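Local structure of protein argonaute (Methanocaldococcus jannaschii, 5G5S) at residues L568-F574 / E595-K601; T521-D525 / A684-A689; V379-F383 / F398-W404. The protein cuts single-stranded target DNA under the direction of short single-stranded DNA guides, and may defend its host against invading genetic elements. All blocks are in the same frame, centred on the assembly; numbering follows the deposited sequence.

How the contacts relate
Contacts 1 and 2 belong to the same PIWI domain and share one sheet; their centres lie 12 Å apart. They touch directly: Ile686 of the helix in contact 2 turns away from Val522 and Tyr524 and lays its CD1 3.5 Å from the backbone N of Asp572 in contact 1. In sequence, contact 1 is nested inside the long loop closed by contact 2. Asp572, active-site residue by similarity, ties the pair to the likely catalytic centre, which Asp690, one residue beyond 684-689, would share. Contact 3 is in the Mid domain, its centre about 43 Å from that of contact 1 and 32 Å from that of contact 2.

Contact 1 of 3, residues L568-F574 / E595-K601; sequences LFLRDGF and EVISIRK
Leu570 and Ile599 meet at the tightest spot between the two strands. The CD1 tip of Ile599 pushes into the flank of Leu570 and stops 3.5 Å from its CG, closer than ordinary van der Waals contact. Alongside, Leu570 CD1 settles against Ile597 CG2 at 3.7 Å, the two side chains running the same way, so that the leucine fills the hollow between both isoleucines. Leu568 continues this face, resting its CD1 on the CB of Glu595. The carboxylate of that buried glutamate is held by Tyr499, Trp641 and Arg643. On the other face, the CG2 branch of Val596 props up the aliphatic part of Arg571.

These are neighbouring parallel strands, 568-571 and 595-600, joined through helix 577-590 as a beta-alpha-beta unit in the RNase H-like fold of the PIWI domain. Their ladder alternates in the parallel manner: Phe569 N gives to Glu595 O, Ile597 N to Phe569 O and Ile599 N to Arg571 O, while the link from Arg571 N to Ile597 O is weak.

Past Arg571 the first chain leaves the ladder, and longer side chains bridge the gap. Asp572, an active-site and manganese-binding residue by similarity, has its CG anti to the backbone N (chi1 -158°), which swings the carboxylate toward 599-601. Lys601 NZ forms a salt bridge to Asp572 OD2 at 2.8 Å, arriving from above the carboxylate plane. Asp572 OD1 lies over the face of the Arg600 guanidinium, 3.9 Å above its plane, too far out of that plane for any N-H to point at it, so the two groups are simply near each other. Phe574 reaches back over the second strand: its ring, nearly parallel to that guanidinium (planes 10° apart), brings CE2 to 3.3 Å from Arg600 NH1.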
loop_
_atom_site.group_PDB
_atom_site.type_symbol
_atom_site.label_atom_id
_atom_site.label_comp_id
_atom_site.label_asym_id
_atom_site.label_seq_id
_atom_site.Cartn_x
_atom_site.Cartn_y
_atom_site.Cartn_z
ATOM N N LEU A 568 -0.222 -1.384 19.378
ATOM C CA LEU A 568 -0.144 -0.281 18.435
ATOM C C LEU A 568 -0.739 -0.746 17.107
ATOM O O LEU A 568 -0.285 -1.748 16.566
ATOM C CB LEU A 568 1.324 0.195 18.261
ATOM C CG LEU A 568 1.603 1.225 17.138
ATOM C CD1 LEU A 568 0.968 2.568 17.435
ATOM C CD2 LEU A 568 3.092 1.373 16.855
ATOM N N PHE A 569 -1.774 -0.037 16.608
ATOM C CA PHE A 569 -2.403 -0.320 15.311
ATOM C C PHE A 569 -1.914 0.651 14.248
ATOM O O PHE A 569 -1.838 1.862 14.470
ATOM C CB PHE A 569 -3.934 -0.285 15.359
ATOM C CG PHE A 569 -4.563 -1.474 16.040
ATOM C CD1 PHE A 569 -4.838 -1.450 17.405
ATOM C CD2 PHE A 569 -4.943 -2.595 15.307
ATOM C CE1 PHE A 569 -5.449 -2.538 18.024
ATOM C CE2 PHE A 569 -5.547 -3.685 15.931
ATOM C CZ PHE A 569 -5.775 -3.660 17.288
ATOM N N LEU A 570 -1.596 0.101 13.088
ATOM C CA LEU A 570 -1.122 0.837 11.930
ATOM C C LEU A 570 -2.188 0.710 10.850
ATOM O O LEU A 570 -2.584 -0.406 10.479
ATOM C CB LEU A 570 0.193 0.197 11.456
ATOM C CG LEU A 570 1.552 0.664 11.995
ATOM C CD1 LEU A 570 1.522 1.140 13.421
ATOM C CD2 LEU A 570 2.604 -0.385 11.780
ATOM N N ARG A 571 -2.703 1.856 10.386
ATOM C CA ARG A 571 -3.706 1.861 9.325
ATOM C C ARG A 571 -3.523 3.011 8.336
ATOM O O ARG A 571 -2.954 4.044 8.679
ATOM C CB ARG A 571 -5.157 1.740 9.863
ATOM C CG ARG A 571 -5.554 2.719 10.966
ATOM C CD ARG A 571 -6.961 2.447 11.495
ATOM N NE ARG A 571 -7.993 3.133 10.711
ATOM C CZ ARG A 571 -9.306 2.981 10.877
ATOM N NH1 ARG A 571 -9.776 2.150 11.800
ATOM N NH2 ARG A 571 -10.159 3.650 10.112
ATOM N N ASP A 572 -3.943 2.788 7.090
ATOM C CA ASP A 572 -3.950 3.785 6.023
ATOM C C ASP A 572 -5.381 4.255 6.026
ATOM O O ASP A 572 -6.181 3.811 5.195
ATOM C CB ASP A 572 -3.584 3.164 4.665
ATOM C CG ASP A 572 -3.072 4.157 3.639
ATOM O OD1 ASP A 572 -3.791 5.143 3.352
ATOM O OD2 ASP A 572 -1.959 3.939 3.107
ATOM N N GLY A 573 -5.718 5.043 7.035
ATOM C CA GLY A 573 -7.064 5.552 7.231
ATOM C C GLY A 573 -7.247 6.285 8.541
ATOM O O GLY A 573 -6.452 6.121 9.473
ATOM N N PHE A 574 -8.301 7.098 8.616
ATOM C CA PHE A 574 -8.593 7.859 9.822
ATOM C C PHE A 574 -9.720 7.266 10.620
ATOM O O PHE A 574 -10.551 6.534 10.079
ATOM C CB PHE A 574 -8.799 9.349 9.524
ATOM C CG PHE A 574 -7.606 9.965 8.837
ATOM C CD1 PHE A 574 -6.427 10.207 9.534
ATOM C CD2 PHE A 574 -7.640 10.259 7.478
ATOM C CE1 PHE A 574 -5.310 10.752 8.888
ATOM C CE2 PHE A 574 -6.528 10.817 6.839
ATOM C CZ PHE A 574 -5.370 11.053 7.546
ATOM N N GLU A 595 -3.187 2.000 20.896
ATOM C CA GLU A 595 -2.708 3.132 20.120
ATOM C C GLU A 595 -2.973 2.929 18.645
ATOM O O GLU A 595 -3.072 1.790 18.177
ATOM C CB GLU A 595 -1.239 3.425 20.399
ATOM C CG GLU A 595 -1.018 4.035 21.773
ATOM C CD GLU A 595 0.435 4.269 22.132
ATOM O OE1 GLU A 595 1.277 4.288 21.208
ATOM O OE2 GLU A 595 0.735 4.419 23.338
ATOM N N VAL A 596 -3.161 4.042 17.937
ATOM C CA VAL A 596 -3.411 4.080 16.507
ATOM C C VAL A 596 -2.694 5.267 15.869
ATOM O O VAL A 596 -2.698 6.378 16.400
ATOM C CB VAL A 596 -4.920 3.929 16.105
ATOM C CG1 VAL A 596 -5.765 5.119 16.554
ATOM C CG2 VAL A 596 -5.083 3.677 14.607
ATOM N N ILE A 597 -2.014 4.995 14.767
ATOM C CA ILE A 597 -1.333 5.995 13.973
ATOM C C ILE A 597 -1.742 5.756 12.514
ATOM O O ILE A 597 -1.916 4.609 12.095
ATOM C CB ILE A 597 0.202 6.024 14.233
ATOM C CG1 ILE A 597 0.820 7.391 13.779
ATOM C CG2 ILE A 597 0.910 4.789 13.627
ATOM C CD1 ILE A 597 2.270 7.741 14.242
ATOM N N SER A 598 -1.940 6.838 11.767
ATOM C CA SER A 598 -2.311 6.780 10.360
ATOM C C SER A 598 -1.040 6.845 9.511
ATOM O O SER A 598 -0.193 7.713 9.722
ATOM C CB SER A 598 -3.281 7.906 10.013
ATOM O OG SER A 598 -3.480 8.025 8.615
ATOM N N ILE A 599 -0.878 5.878 8.606
ATOM C CA ILE A 599 0.280 5.798 7.720
ATOM C C ILE A 599 -0.257 5.899 6.309
ATOM O O ILE A 599 -0.979 5.017 5.861
ATOM C CB ILE A 599 1.133 4.530 8.006
ATOM C CG1 ILE A 599 1.780 4.641 9.417
ATOM C CG2 ILE A 599 2.202 4.296 6.895
ATOM C CD1 ILE A 599 2.310 3.406 9.963
ATOM N N ARG A 600 0.021 7.025 5.646
ATOM C CA ARG A 600 -0.466 7.277 4.296
ATOM C C ARG A 600 0.650 7.320 3.251
ATOM O O ARG A 600 1.472 8.243 3.223
ATOM C CB ARG A 600 -1.381 8.509 4.261
ATOM C CG ARG A 600 -2.616 8.324 5.147
ATOM C CD ARG A 600 -3.631 9.421 4.976
ATOM N NE ARG A 600 -4.542 9.186 3.854
ATOM C CZ ARG A 600 -5.690 8.523 3.942
ATOM N NH1 ARG A 600 -6.075 7.996 5.097
ATOM N NH2 ARG A 600 -6.456 8.369 2.871
ATOM N N LYS A 601 0.683 6.276 2.409
ATOM C CA LYS A 601 1.643 6.121 1.314
ATOM C C LYS A 601 1.305 7.107 0.178
ATOM O O LYS A 601 2.193 7.581 -0.518
ATOM C CB LYS A 601 1.683 4.645 0.813
ATOM C CG LYS A 601 0.331 4.090 0.341
ATOM C CD LYS A 601 0.406 2.609 -0.023
ATOM C CE LYS A 601 -0.946 1.927 0.067
ATOM N NZ LYS A 601 -1.378 1.710 1.479
#

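Contact 2 of 3, residues T521-D525 / A684-A689; sequences TVVYD and APIHYA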
loop_
_atom_site.group_PDB
_atom_site.type_symbol
_atom_site.label_atom_id
_atom_site.label_comp_id
_atom_site.label_asym_id
_atom_site.label_seq_id
_atom_site.Cartn_x
_atom_site.Cartn_y
_atom_site.Cartn_z
ATOM N N THR A 521 -5.379 -8.362 9.495
ATOM C CA THR A 521 -4.497 -7.831 10.522
ATOM C C THR A 521 -3.232 -8.696 10.474
ATOM O O THR A 521 -3.316 -9.931 10.502
ATOM C CB THR A 521 -5.164 -7.826 11.918
ATOM O OG1 THR A 521 -6.309 -6.977 11.879
ATOM C CG2 THR A 521 -4.235 -7.303 13.008
ATOM N N VAL A 522 -2.075 -8.052 10.350
ATOM C CA VAL A 522 -0.799 -8.750 10.419
ATOM C C VAL A 522 -0.224 -8.400 11.789
ATOM O O VAL A 522 0.019 -7.235 12.082
ATOM C CB VAL A 522 0.152 -8.551 9.206
ATOM C CG1 VAL A 522 1.466 -9.294 9.409
ATOM C CG2 VAL A 522 -0.513 -9.060 7.935
ATOM N N VAL A 523 -0.165 -9.402 12.672
ATOM C CA VAL A 523 0.275 -9.252 14.052
ATOM C C VAL A 523 1.773 -9.501 14.209
ATOM O O VAL A 523 2.264 -10.585 13.913
ATOM C CB VAL A 523 -0.576 -10.141 15.004
ATOM C CG1 VAL A 523 -0.199 -9.908 16.467
ATOM C CG2 VAL A 523 -2.078 -9.929 14.787
ATOM N N TYR A 524 2.484 -8.489 14.708
ATOM C CA TYR A 524 3.907 -8.539 15.006
ATOM C C TYR A 524 4.101 -8.485 16.505
ATOM O O TYR A 524 3.379 -7.765 17.182
ATOM C CB TYR A 524 4.647 -7.363 14.342
ATOM C CG TYR A 524 5.031 -7.625 12.905
ATOM C CD1 TYR A 524 4.059 -7.867 11.933
ATOM C CD2 TYR A 524 6.358 -7.609 12.506
ATOM C CE1 TYR A 524 4.408 -8.115 10.608
ATOM C CE2 TYR A 524 6.719 -7.847 11.180
ATOM C CZ TYR A 524 5.738 -8.095 10.236
ATOM O OH TYR A 524 6.079 -8.333 8.934
ATOM N N ASP A 525 5.083 -9.226 17.026
ATOM C CA ASP A 525 5.386 -9.185 18.453
ATOM C C ASP A 525 6.433 -8.100 18.739
ATOM O O ASP A 525 6.845 -7.390 17.814
ATOM C CB ASP A 525 5.795 -10.574 18.995
ATOM C CG ASP A 525 7.068 -11.196 18.436
ATOM O OD1 ASP A 525 7.847 -10.476 17.770
ATOM O OD2 ASP A 525 7.310 -12.388 18.708
ATOM N N ALA A 684 6.510 -3.101 7.607
ATOM C CA ALA A 684 6.092 -4.474 7.274
ATOM C C ALA A 684 4.678 -4.928 7.755
ATOM O O ALA A 684 3.964 -5.500 6.930
ATOM C CB ALA A 684 7.172 -5.482 7.644
ATOM N N PRO A 685 4.195 -4.633 9.000
ATOM C CA PRO A 685 2.829 -5.069 9.373
ATOM C C PRO A 685 1.719 -4.580 8.429
ATOM O O PRO A 685 0.901 -5.396 7.973
ATOM C CB PRO A 685 2.663 -4.537 10.802
ATOM C CG PRO A 685 4.062 -4.380 11.308
ATOM C CD PRO A 685 4.864 -3.965 10.138
ATOM N N ILE A 686 1.714 -3.259 8.110
ATOM C CA ILE A 686 0.723 -2.653 7.213
ATOM C C ILE A 686 0.958 -3.054 5.742
ATOM O O ILE A 686 -0.007 -3.365 5.039
ATOM C CB ILE A 686 0.493 -1.123 7.467
ATOM C CG1 ILE A 686 -0.644 -0.551 6.577
ATOM C CG2 ILE A 686 1.795 -0.301 7.369
ATOM C CD1 ILE A 686 -1.090 0.851 6.878
ATOM N N HIS A 687 2.237 -3.114 5.312
ATOM C CA HIS A 687 2.649 -3.534 3.962
ATOM C C HIS A 687 2.126 -4.949 3.616
ATOM O O HIS A 687 1.610 -5.159 2.524
ATOM C CB HIS A 687 4.193 -3.473 3.828
ATOM C CG HIS A 687 4.729 -4.099 2.581
ATOM N ND1 HIS A 687 4.788 -3.395 1.385
ATOM C CD2 HIS A 687 5.219 -5.345 2.377
ATOM C CE1 HIS A 687 5.295 -4.229 0.498
ATOM N NE2 HIS A 687 5.559 -5.420 1.041
ATOM N N TYR A 688 2.306 -5.906 4.539
ATOM C CA TYR A 688 1.886 -7.288 4.354
ATOM C C TYR A 688 0.379 -7.491 4.502
ATOM O O TYR A 688 -0.168 -8.362 3.830
ATOM C CB TYR A 688 2.724 -8.262 5.203
ATOM C CG TYR A 688 4.148 -8.418 4.706
ATOM C CD1 TYR A 688 4.411 -8.801 3.390
ATOM C CD2 TYR A 688 5.229 -8.268 5.570
ATOM C CE1 TYR A 688 5.719 -8.979 2.935
ATOM C CE2 TYR A 688 6.539 -8.448 5.128
ATOM C CZ TYR A 688 6.779 -8.791 3.805
ATOM O OH TYR A 688 8.068 -8.942 3.363
ATOM N N ALA A 689 -0.297 -6.670 5.338
ATOM C CA ALA A 689 -1.758 -6.692 5.471
ATOM C C ALA A 689 -2.378 -6.302 4.102
ATOM O O ALA A 689 -3.325 -6.951 3.642
ATOM C CB ALA A 689 -2.218 -5.713 6.542
#
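Tyr524 lays one face of its ring on Pro685 at the start of the helix. The proline CG sits 3.7 Å from the ring centroid and 18° off the normal, a CH-pi contact. Val522 packs just as closely against the helix backbone: its CB lies 3.5 Å from Pro685 O, and its CG2, anti to the carbonyl carbon, reaches 3.5 Å from Ala689 N. Pro685 O already accepts the helical bond from Ala689 N, so the valine packs on polar atoms that are bonded to each other.

At the hydroxyl end of the tyrosine the touch is by single atoms: Tyr524 OH meets Ala684 CB at 3.3 Å and the edge of the Tyr688 ring at CD2. The looser side is Val522 CG2 against the methyl of Ala689 (4.0 Å) and against Tyr688 CB (4.3 Å). None of this side faces solvent, since every touching residue is buried.

Segments 521-525 and 684-689, on strand 517-525 and helix 684-697, run roughly antiparallel, their axes at 150°, without a hydrogen bond between them. Strand and helix are therefore joined by apolar and CH-pi contact, while the Tyr688 hydroxyl finds its partners beyond the strand, in Tyr670 and the guide-contacting Ser671.

Contact 3 of 3, residues V379-F383 / F398-W404; sequences VNKMF and FNYANRW
Helical residues 379-383 face a chain that leaves strand geometry after Asn399 and folds through a type II beta turn from Tyr400 to Arg403, closed by Arg403 N to Tyr400 O at 3.1 Å. The CA atoms come nearest at Phe383 and Phe398, 7.1 Å apart, so side chains must span the gap. Tyr400 and Trp404, at and just after the turn, both reach the helix with their rings.

Phe383 touches two rings, one with each side of its rim. Its CE1 lies over a face of Phe398, 3.5 Å above that plane and offset toward the rim, while its CD2 meets Tyr400 CE2, also at 3.5 Å. Both pairs are oblique, with planes at 41°, and together the three rings form an aromatic cluster. Phe398 extends it with an edge-to-face partner, Phe429.

One turn back along the helix, Asn380 supplies the polar end. Tyr400 OH donates to Asn380 OD1 at 2.7 Å, with the amide only 15° from the ring plane. Tyr400 has its CG wedged between backbone N and carbonyl carbon (chi1 56°), which directs the ring across to the helix. The same OD1 sits at the edge of the Trp404 indole, near CZ2. Val379 and Trp404 reach toward each other, the valine CB 3.8 Å from Trp404 CH2, and Val379 puts CG1 over a face of the Tyr400 ring.

Helix 372-390 thereby covers strand 397-407, an outermost strand of the four-stranded parallel sheet of the Mid domain. The two belong to the beta-alpha-beta crossover that starts at strand 357-365, the repeating connection of a Rossmann-like alpha/beta fold.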
loop_
_atom_site.group_PDB
_atom_site.type_symbol
_atom_site.label_atom_id
_atom_site.label_comp_id
_atom_site.label_asym_id
_atom_site.label_seq_id
_atom_site.Cartn_x
_atom_site.Cartn_y
_atom_site.Cartn_z
ATOM N N VAL A 379 20.919 -23.836 -9.723
ATOM C CA VAL A 379 19.917 -24.389 -8.799
ATOM C C VAL A 379 20.608 -25.426 -7.865
ATOM O O VAL A 379 20.326 -25.449 -6.667
ATOM C CB VAL A 379 18.720 -25.001 -9.593
ATOM C CG1 VAL A 379 17.761 -25.779 -8.697
ATOM C CG2 VAL A 379 17.971 -23.933 -10.382
ATOM N N ASN A 380 21.526 -26.253 -8.421
ATOM C CA ASN A 380 22.274 -27.270 -7.671
ATOM C C ASN A 380 23.281 -26.662 -6.687
ATOM O O ASN A 380 23.198 -26.960 -5.495
ATOM C CB ASN A 380 22.941 -28.288 -8.605
ATOM C CG ASN A 380 21.978 -29.184 -9.360
ATOM O OD1 ASN A 380 20.841 -29.430 -8.940
ATOM N ND2 ASN A 380 22.423 -29.713 -10.491
ATOM N N LYS A 381 24.192 -25.780 -7.170
ATOM C CA LYS A 381 25.200 -25.098 -6.343
ATOM C C LYS A 381 24.583 -24.302 -5.195
ATOM O O LYS A 381 25.207 -24.183 -4.146
ATOM C CB LYS A 381 26.106 -24.195 -7.191
ATOM N N MET A 382 23.363 -23.773 -5.381
ATOM C CA MET A 382 22.667 -23.030 -4.333
ATOM C C MET A 382 22.039 -23.976 -3.297
ATOM O O MET A 382 22.245 -23.784 -2.097
ATOM C CB MET A 382 21.609 -22.085 -4.926
ATOM C CG MET A 382 20.661 -21.515 -3.869
ATOM S SD MET A 382 19.230 -20.630 -4.496
ATOM C CE MET A 382 18.338 -21.943 -5.262
ATOM N N PHE A 383 21.244 -24.959 -3.758
ATOM C CA PHE A 383 20.560 -25.903 -2.877
ATOM C C PHE A 383 21.476 -26.911 -2.175
ATOM O O PHE A 383 21.219 -27.220 -1.018
ATOM C CB PHE A 383 19.387 -26.598 -3.584
ATOM C CG PHE A 383 18.130 -25.772 -3.773
ATOM C CD1 PHE A 383 17.483 -25.198 -2.682
ATOM C CD2 PHE A 383 17.543 -25.647 -5.026
ATOM C CE1 PHE A 383 16.300 -24.468 -2.854
ATOM C CE2 PHE A 383 16.350 -24.932 -5.194
ATOM C CZ PHE A 383 15.739 -24.342 -4.107
ATOM N N PHE A 398 15.384 -29.112 0.764
ATOM C CA PHE A 398 14.691 -29.080 -0.516
ATOM C C PHE A 398 15.102 -30.314 -1.342
ATOM O O PHE A 398 16.290 -30.499 -1.648
ATOM C CB PHE A 398 14.955 -27.754 -1.255
ATOM C CG PHE A 398 14.432 -26.531 -0.528
ATOM C CD1 PHE A 398 13.119 -26.110 -0.694
ATOM C CD2 PHE A 398 15.251 -25.807 0.329
ATOM C CE1 PHE A 398 12.633 -24.991 -0.013
ATOM C CE2 PHE A 398 14.763 -24.685 1.008
ATOM C CZ PHE A 398 13.459 -24.287 0.832
ATOM N N ASN A 399 14.122 -31.192 -1.628
ATOM C CA ASN A 399 14.324 -32.414 -2.411
ATOM C C ASN A 399 13.583 -32.298 -3.749
ATOM O O ASN A 399 12.372 -32.535 -3.818
ATOM C CB ASN A 399 13.900 -33.659 -1.624
ATOM C CG ASN A 399 14.159 -34.934 -2.378
ATOM O OD1 ASN A 399 13.318 -35.410 -3.147
ATOM N ND2 ASN A 399 15.357 -35.476 -2.226
ATOM N N TYR A 400 14.322 -31.897 -4.799
ATOM C CA TYR A 400 13.797 -31.660 -6.148
ATOM C C TYR A 400 14.171 -32.752 -7.163
ATOM O O TYR A 400 14.033 -32.534 -8.370
ATOM C CB TYR A 400 14.174 -30.238 -6.649
ATOM C CG TYR A 400 15.662 -29.971 -6.615
ATOM C CD1 TYR A 400 16.494 -30.416 -7.639
ATOM C CD2 TYR A 400 16.251 -29.331 -5.527
ATOM C CE1 TYR A 400 17.874 -30.233 -7.581
ATOM C CE2 TYR A 400 17.629 -29.136 -5.463
ATOM C CZ TYR A 400 18.436 -29.585 -6.495
ATOM O OH TYR A 400 19.799 -29.402 -6.444
ATOM N N ALA A 401 14.620 -33.928 -6.672
ATOM C CA ALA A 401 15.010 -35.067 -7.505
ATOM C C ALA A 401 13.872 -35.472 -8.437
ATOM O O ALA A 401 12.740 -35.664 -7.982
ATOM C CB ALA A 401 15.425 -36.246 -6.635
ATOM N N ASN A 402 14.164 -35.498 -9.752
ATOM C CA ASN A 402 13.253 -35.854 -10.850
ATOM C C ASN A 402 12.037 -34.941 -11.049
ATOM O O ASN A 402 11.228 -35.189 -11.949
ATOM C CB ASN A 402 12.860 -37.343 -10.797
ATOM C CG ASN A 402 14.053 -38.247 -10.712
ATOM O OD1 ASN A 402 14.373 -38.785 -9.649
ATOM N ND2 ASN A 402 14.787 -38.356 -11.810
ATOM N N ARG A 403 11.930 -33.868 -10.239
ATOM C CA ARG A 403 10.838 -32.895 -10.306
ATOM C C ARG A 403 11.215 -31.617 -11.082
ATOM O O ARG A 403 10.765 -30.519 -10.745
ATOM C CB ARG A 403 10.260 -32.607 -8.911
ATOM C CG ARG A 403 9.404 -33.736 -8.363
ATOM C CD ARG A 403 9.055 -33.519 -6.910
ATOM N NE ARG A 403 8.985 -34.787 -6.183
ATOM C CZ ARG A 403 9.954 -35.265 -5.408
ATOM N NH1 ARG A 403 11.072 -34.572 -5.225
ATOM N NH2 ARG A 403 9.800 -36.426 -4.787
ATOM N N TRP A 404 12.033 -31.789 -12.143
ATOM C CA TRP A 404 12.456 -30.750 -13.081
ATOM C C TRP A 404 11.441 -30.818 -14.213
ATOM O O TRP A 404 11.306 -31.864 -14.857
ATOM C CB TRP A 404 13.866 -31.039 -13.635
ATOM C CG TRP A 404 14.975 -30.864 -12.645
ATOM C CD1 TRP A 404 15.396 -31.772 -11.719
ATOM C CD2 TRP A 404 15.854 -29.738 -12.534
ATOM N NE1 TRP A 404 16.456 -31.262 -11.004
ATOM C CE2 TRP A 404 16.760 -30.013 -11.487
ATOM C CE3 TRP A 404 15.965 -28.514 -13.217
ATOM C CZ2 TRP A 404 17.764 -29.111 -11.106
ATOM C CZ3 TRP A 404 16.954 -27.620 -12.835
ATOM C CH2 TRP A 404 17.835 -27.917 -11.787
#